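Local coordinates for chromosome replication initiation inhibitor protein (Agrobacterium tumefaciens, PDB 3FD3) that probably acts as a DNA-binding transcription regulator of the LysR family, here represented by its C-terminal effector-binding domain, at residues A[57-62]-A[176-181]; A[71-76]-A[202-207]. All coordinates share one frame; numbering follows the deposited sequence. Where two conformers were deposited one is given.

Contact 1: residues A[57-62]-A[176-181]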
loop_
_atom_site.group_PDB
_atom_site.type_symbol
_atom_site.label_atom_id
_atom_site.label_comp_id
_atom_site.label_asym_id
_atom_site.label_seq_id
_atom_site.Cartn_x
_atom_site.Cartn_y
_atom_site.Cartn_z
ATOM N N ALA A 57 17.026 -4.679 1.172
ATOM C CA ALA A 57 18.169 -4.053 0.505
ATOM C C ALA A 57 19.507 -4.265 1.239
ATOM O O ALA A 57 20.541 -3.906 0.699
ATOM C CB ALA A 57 17.912 -2.547 0.290
ATOM N N HIS A 58 19.431 -4.802 2.460
ATOM C CA HIS A 58 20.604 -5.143 3.251
ATOM C C HIS A 58 21.266 -6.421 2.753
ATOM O O HIS A 58 20.686 -7.504 2.770
ATOM C CB HIS A 58 20.262 -5.318 4.729
ATOM C CG HIS A 58 20.089 -4.030 5.453
ATOM N ND1 HIS A 58 21.153 -3.219 5.787
ATOM C CD2 HIS A 58 18.978 -3.401 5.895
ATOM C CE1 HIS A 58 20.701 -2.145 6.409
ATOM N NE2 HIS A 58 19.384 -2.233 6.488
ATOM N N ASP A 59 22.523 -6.240 2.337
ATOM C CA ASP A 59 23.394 -7.257 1.716
ATOM C C ASP A 59 24.125 -8.095 2.758
ATOM O O ASP A 59 24.411 -9.294 2.579
ATOM C CB ASP A 59 24.471 -6.494 0.938
ATOM C CG ASP A 59 24.253 -4.987 0.988
ATOM O OD1 ASP A 59 23.085 -4.582 1.171
ATOM O OD2 ASP A 59 25.229 -4.205 0.878
ATOM N N LYS A 60 24.483 -7.397 3.825
ATOM C CA LYS A 60 25.349 -7.872 4.852
ATOM C C LYS A 60 24.583 -8.881 5.648
ATOM O O LYS A 60 23.443 -8.638 6.057
ATOM C CB LYS A 60 25.881 -6.702 5.684
ATOM C CG LYS A 60 27.056 -6.021 4.989
ATOM C CD LYS A 60 26.914 -4.502 4.906
ATOM C CE LYS A 60 28.045 -3.899 4.062
ATOM N NZ LYS A 60 28.210 -2.432 4.276
ATOM N N PRO A 61 25.196 -10.057 5.820
ATOM C CA PRO A 61 24.531 -11.139 6.488
ATOM C C PRO A 61 24.239 -10.752 7.900
ATOM O O PRO A 61 25.111 -10.228 8.608
ATOM C CB PRO A 61 25.562 -12.269 6.453
ATOM C CG PRO A 61 26.870 -11.602 6.205
ATOM C CD PRO A 61 26.574 -10.396 5.419
ATOM N N VAL A 62 23.008 -10.967 8.304
ATOM C CA VAL A 62 22.698 -10.978 9.699
ATOM C C VAL A 62 23.405 -12.261 10.034
ATOM O O VAL A 62 23.300 -13.270 9.281
ATOM C CB VAL A 62 21.178 -11.058 9.973
ATOM C CG1 VAL A 62 20.865 -10.620 11.415
ATOM C CG2 VAL A 62 20.413 -10.200 8.987
ATOM N N PRO A 176 19.842 -3.007 -5.416
ATOM C CA PRO A 176 19.923 -4.470 -5.354
ATOM C C PRO A 176 19.139 -4.992 -4.155
ATOM O O PRO A 176 19.165 -4.357 -3.084
ATOM C CB PRO A 176 21.422 -4.738 -5.150
ATOM C CG PRO A 176 22.108 -3.551 -5.604
ATOM C CD PRO A 176 21.168 -2.390 -5.257
ATOM N N LEU A 177 18.468 -6.128 -4.335
ATOM C CA LEU A 177 17.697 -6.752 -3.271
ATOM C C LEU A 177 18.250 -8.138 -2.938
ATOM O O LEU A 177 18.875 -8.783 -3.772
ATOM C CB LEU A 177 16.249 -6.883 -3.677
ATOM C CG LEU A 177 15.465 -5.577 -3.867
ATOM C CD1 LEU A 177 14.063 -5.970 -4.266
ATOM C CD2 LEU A 177 15.483 -4.742 -2.571
ATOM N N TYR A 178 18.012 -8.557 -1.700
ATOM C CA TYR A 178 18.546 -9.802 -1.165
ATOM C C TYR A 178 17.452 -10.552 -0.428
ATOM O O TYR A 178 16.534 -9.959 0.127
ATOM C CB TYR A 178 19.699 -9.498 -0.198
ATOM C CG TYR A 178 20.787 -8.751 -0.883
ATOM C CD1 TYR A 178 21.812 -9.427 -1.535
ATOM C CD2 TYR A 178 20.771 -7.361 -0.950
ATOM C CE1 TYR A 178 22.783 -8.760 -2.225
ATOM C CE2 TYR A 178 21.749 -6.682 -1.638
ATOM C CZ TYR A 178 22.754 -7.383 -2.280
ATOM O OH TYR A 178 23.750 -6.697 -2.958
ATOM N N TRP A 179 17.558 -11.876 -0.436
ATOM C CA TRP A 179 16.684 -12.752 0.316
ATOM C C TRP A 179 17.529 -13.344 1.442
ATOM O O TRP A 179 18.540 -14.045 1.177
ATOM C CB TRP A 179 16.193 -13.829 -0.619
ATOM C CG TRP A 179 15.314 -14.907 -0.048
ATOM C CD1 TRP A 179 15.570 -16.260 -0.066
ATOM C CD2 TRP A 179 14.017 -14.764 0.551
ATOM N NE1 TRP A 179 14.521 -16.956 0.505
ATOM C CE2 TRP A 179 13.573 -16.067 0.916
ATOM C CE3 TRP A 179 13.212 -13.668 0.876
ATOM C CZ2 TRP A 179 12.347 -16.292 1.559
ATOM C CZ3 TRP A 179 11.983 -13.902 1.500
ATOM C CH2 TRP A 179 11.556 -15.206 1.811
ATOM N N GLN A 180 17.132 -13.076 2.683
ATOM C CA GLN A 180 17.861 -13.507 3.886
ATOM C C GLN A 180 16.960 -14.503 4.591
ATOM O O GLN A 180 15.769 -14.256 4.721
ATOM C CB GLN A 180 18.223 -12.339 4.800
ATOM C CG GLN A 180 19.228 -11.358 4.192
ATOM C CD GLN A 180 20.287 -10.824 5.162
ATOM O OE1 GLN A 180 20.633 -11.470 6.156
ATOM N NE2 GLN A 180 20.823 -9.637 4.855
ATOM N N VAL A 181 17.489 -15.673 4.953
ATOM C CA VAL A 181 16.690 -16.719 5.588
ATOM C C VAL A 181 17.412 -17.248 6.802
ATOM O O VAL A 181 18.616 -17.523 6.753
ATOM C CB VAL A 181 16.421 -17.915 4.642
ATOM C CG1 VAL A 181 15.501 -18.930 5.318
ATOM C CG2 VAL A 181 15.839 -17.405 3.289
HETATM O O HOH W 1 20.867 -2.831 -1.721
#

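Contact 2: residues A[71-76]-A[202-207]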
loop_
_atom_site.group_PDB
_atom_site.type_symbol
_atom_site.label_atom_id
_atom_site.label_comp_id
_atom_site.label_asym_id
_atom_site.label_seq_id
_atom_site.Cartn_x
_atom_site.Cartn_y
_atom_site.Cartn_z
ATOM N N GLY A 71 18.576 -9.714 -7.464
ATOM C CA GLY A 71 18.546 -8.833 -8.640
ATOM C C GLY A 71 18.282 -7.403 -8.197
ATOM O O GLY A 71 18.200 -7.129 -7.006
ATOM N N VAL A 72 18.132 -6.512 -9.165
ATOM C CA VAL A 72 18.057 -5.076 -8.924
ATOM C C VAL A 72 16.634 -4.586 -9.194
ATOM O O VAL A 72 16.042 -4.916 -10.228
ATOM C CB VAL A 72 19.054 -4.327 -9.818
ATOM C CG1 VAL A 72 18.640 -2.866 -10.035
ATOM C CG2 VAL A 72 20.465 -4.461 -9.245
ATOM N N LEU A 73 16.118 -3.800 -8.246
ATOM C CA LEU A 73 14.847 -3.077 -8.385
ATOM C C LEU A 73 15.197 -1.683 -8.924
ATOM O O LEU A 73 15.928 -0.909 -8.278
ATOM C CB LEU A 73 14.120 -2.993 -7.053
ATOM C CG LEU A 73 12.710 -2.374 -7.111
ATOM C CD1 LEU A 73 11.847 -3.111 -8.123
ATOM C CD2 LEU A 73 12.077 -2.354 -5.747
ATOM N N ARG A 74 14.769 -1.416 -10.151
ATOM C CA ARG A 74 15.096 -0.148 -10.820
ATOM C C ARG A 74 13.958 0.813 -10.641
ATOM O O ARG A 74 12.786 0.442 -10.810
ATOM C CB ARG A 74 15.363 -0.355 -12.307
ATOM C CG ARG A 74 15.444 0.933 -13.093
ATOM C CD ARG A 74 16.144 0.747 -14.418
ATOM N NE ARG A 74 17.570 0.518 -14.248
ATOM C CZ ARG A 74 18.444 0.389 -15.240
ATOM N NH1 ARG A 74 18.052 0.458 -16.507
ATOM N NH2 ARG A 74 19.724 0.193 -14.969
ATOM N N TYR A 75 14.315 2.051 -10.287
ATOM C CA TYR A 75 13.360 3.121 -10.091
ATOM C C TYR A 75 13.597 4.233 -11.092
ATOM O O TYR A 75 14.733 4.457 -11.520
ATOM C CB TYR A 75 13.540 3.726 -8.710
ATOM C CG TYR A 75 13.193 2.868 -7.505
ATOM C CD1 TYR A 75 14.056 1.869 -7.075
ATOM C CD2 TYR A 75 12.076 3.118 -6.748
ATOM C CE1 TYR A 75 13.785 1.118 -5.960
ATOM C CE2 TYR A 75 11.789 2.363 -5.639
ATOM C CZ TYR A 75 12.658 1.358 -5.236
ATOM O OH TYR A 75 12.395 0.623 -4.094
ATOM N N HIS A 76 12.524 4.931 -11.456
ATOM C CA HIS A 76 12.633 6.116 -12.310
ATOM C C HIS A 76 11.992 7.309 -11.594
ATOM O O HIS A 76 10.935 7.170 -10.962
ATOM C CB HIS A 76 11.946 5.894 -13.659
ATOM C CG HIS A 76 12.596 4.839 -14.505
ATOM N ND1 HIS A 76 13.682 5.086 -15.314
ATOM C CD2 HIS A 76 12.320 3.521 -14.639
ATOM C CE1 HIS A 76 14.043 3.969 -15.916
ATOM N NE2 HIS A 76 13.227 3.004 -15.537
ATOM N N VAL A 202 12.955 -13.315 -13.040
ATOM C CA VAL A 202 12.157 -12.894 -14.175
ATOM C C VAL A 202 11.848 -11.399 -14.131
ATOM O O VAL A 202 11.837 -10.739 -15.163
ATOM C CB VAL A 202 10.835 -13.687 -14.220
ATOM C CG1 VAL A 202 9.926 -13.138 -15.303
ATOM C CG2 VAL A 202 11.136 -15.166 -14.466
ATOM N N VAL A 203 11.614 -10.874 -12.933
ATOM C CA VAL A 203 11.105 -9.510 -12.752
ATOM C C VAL A 203 12.154 -8.438 -12.524
ATOM O O VAL A 203 11.989 -7.297 -12.975
ATOM C CB VAL A 203 10.106 -9.500 -11.563
ATOM C CG1 VAL A 203 9.647 -8.081 -11.245
ATOM C CG2 VAL A 203 8.911 -10.381 -11.921
ATOM N N LEU A 204 13.207 -8.763 -11.773
ATOM C CA LEU A 204 14.231 -7.782 -11.441
ATOM C C LEU A 204 15.312 -7.824 -12.499
ATOM O O LEU A 204 15.361 -8.763 -13.306
ATOM C CB LEU A 204 14.811 -8.084 -10.061
ATOM C CG LEU A 204 13.808 -8.091 -8.908
ATOM C CD1 LEU A 204 14.567 -8.310 -7.583
ATOM C CD2 LEU A 204 12.975 -6.772 -8.854
HETATM N N MSE A 205 16.187 -6.829 -12.501
HETATM C CA MSE A 205 17.310 -6.838 -13.421
HETATM C C MSE A 205 18.372 -7.754 -12.841
HETATM O O MSE A 205 18.534 -7.809 -11.623
HETATM C CB MSE A 205 17.903 -5.449 -13.587
HETATM C CG MSE A 205 16.937 -4.421 -14.028
HETATM SE SE MSE A 205 17.889 -2.810 -14.571
HETATM C CE MSE A 205 19.428 -2.858 -13.388
ATOM N N PRO A 206 19.111 -8.466 -13.711
ATOM C CA PRO A 206 20.113 -9.413 -13.234
ATOM C C PRO A 206 21.255 -8.748 -12.467
ATOM O O PRO A 206 21.591 -7.589 -12.726
ATOM C CB PRO A 206 20.657 -10.072 -14.524
ATOM C CG PRO A 206 20.218 -9.258 -15.636
ATOM C CD PRO A 206 19.017 -8.439 -15.183
ATOM N N VAL A 207 21.841 -9.501 -11.540
ATOM C CA VAL A 207 22.942 -9.014 -10.700
ATOM C C VAL A 207 24.219 -8.963 -11.507
ATOM O O VAL A 207 24.646 -7.877 -11.903
ATOM C CB VAL A 207 23.193 -9.934 -9.479
ATOM C CG1 VAL A 207 21.974 -9.995 -8.606
ATOM C CG2 VAL A 207 23.611 -11.341 -9.936
#

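Contact 1: residues A[57-62]-A[176-181]
Gln180 and Tyr178, two side chains on the same face of strand 176-181, take hold of the irregular loop 57-62 that follows strand 53-56. The polar part belongs to the Gln180 amide, which makes three hydrogen bonds to the loop backbone. Its NE2 donates to His58 O at 3.0 Å and to Lys60 O at 3.1 Å; both oxygens lie close to the amide plane, yet NE2 stands above the plane of each carbonyl. The other end of the amide accepts: Val62 N points almost straight at Gln180 OE1 (3.2 Å, N-H...O 179°), on a lone pair in the carbonyl plane. A bend at chi2 (-140°) carries the amide across to the loop, where NE2 reaches two carbonyl oxygens and OE1 faces Val62 N. Glutamine suits the place because one flat group offers both functions on a reach long enough to span strand and loop.

The aromatic part is a CH-pi contact. Asp59 CA sits over the centre of the Tyr178 ring, 3.8 Å from its centroid, while Asp59 CB reaches CE2 and CZ. The Asp59 carboxylate lies 26° from the ring plane, with OD1 also close to Tyr178 CE2; the broad tyrosine ring offers a face wide enough for the backbone carbon.

A water at the ring's edge donates to Ala57 O and Pro176 O, each at 2.7 Å, linking the two backbones where the strand enters the contact. Ala57 CB and Leu177 CD2 add a light apolar touch, 4.3 Å apart. The imidazole NE2 of His58 is hydrogen-bonded to Asp40, and Val62 packs on Leu46 and Arg47 of helix 42-47.

With three bonds fixing its rotation, the buried amide of Gln180 has both ends satisfied, and a loop without regular structure is fastened through its main chain to a central strand of the sheet.

Contact 2: residues A[71-76]-A[202-207]
Over one face of the Arg74 guanidinium lies the selenium of Met205, a selenomethionine, with SE 3.3 Å from CZ. Two conformers exist for Met205, so this close approach, taken from one of them, is uncertain. The unbranched, flexible methionine chain, here with selenium in place of sulfur, can lie over the flat cation, whose NE forms a salt bridge with Asp174 on the neighbouring strand 165-181. In this conformer a bend at chi3 (-32°) would bring CE near Arg74 NH2 as well.

Beneath these side chains the backbones meet in a single antiparallel bridge. Val72 N donates to Met205 O at 2.8 Å, and Met205 N returns the bond to Val72 O at 3.0 Å, making Val72 and Met205 a hydrogen-bonded pair. In this periplasmic-binding-protein-like fold, strand 66-79 is one of two long antiparallel strands that cross between the subdomains; here the C-terminal tail, just after helix 190-203, lies against it.

Leu204, the first residue to leave helical geometry, points inward: its CB rests 3.4 Å from Val72 O, and its CD2 meets Leu73 CD1 at 3.9 Å, apolar branches filling a buried spot. Gly71 has backbone angles (phi 125°) that by themselves call for glycine, and a beta carbon would also run into Met205 O and Leu204 CB; without one, Met205 O comes within 3.2 Å of Gly71 CA. Val207 CG1 closes over the same glycine.

The centres of contacts 1 and 2 lie about 15 Å apart, and both reach the mixed six-stranded sheet, through strands 165-181 and 66-79, antiparallel neighbours in it. Along the chain the segments alternate: 57-62, 71-76, 176-181, 202-207. The two contacts also touch directly, by a probable hydrogen bond from Leu177 N to Gly71 O (2.9 Å) and by packing of Leu177 against Leu73 and Leu204. Contact 1 thus ties the loop before one crossing strand to the other crossing strand, while contact 2 ties the chain's end to the first. Both therefore lie against the strand pair that connects the two subdomains of the effector-binding domain.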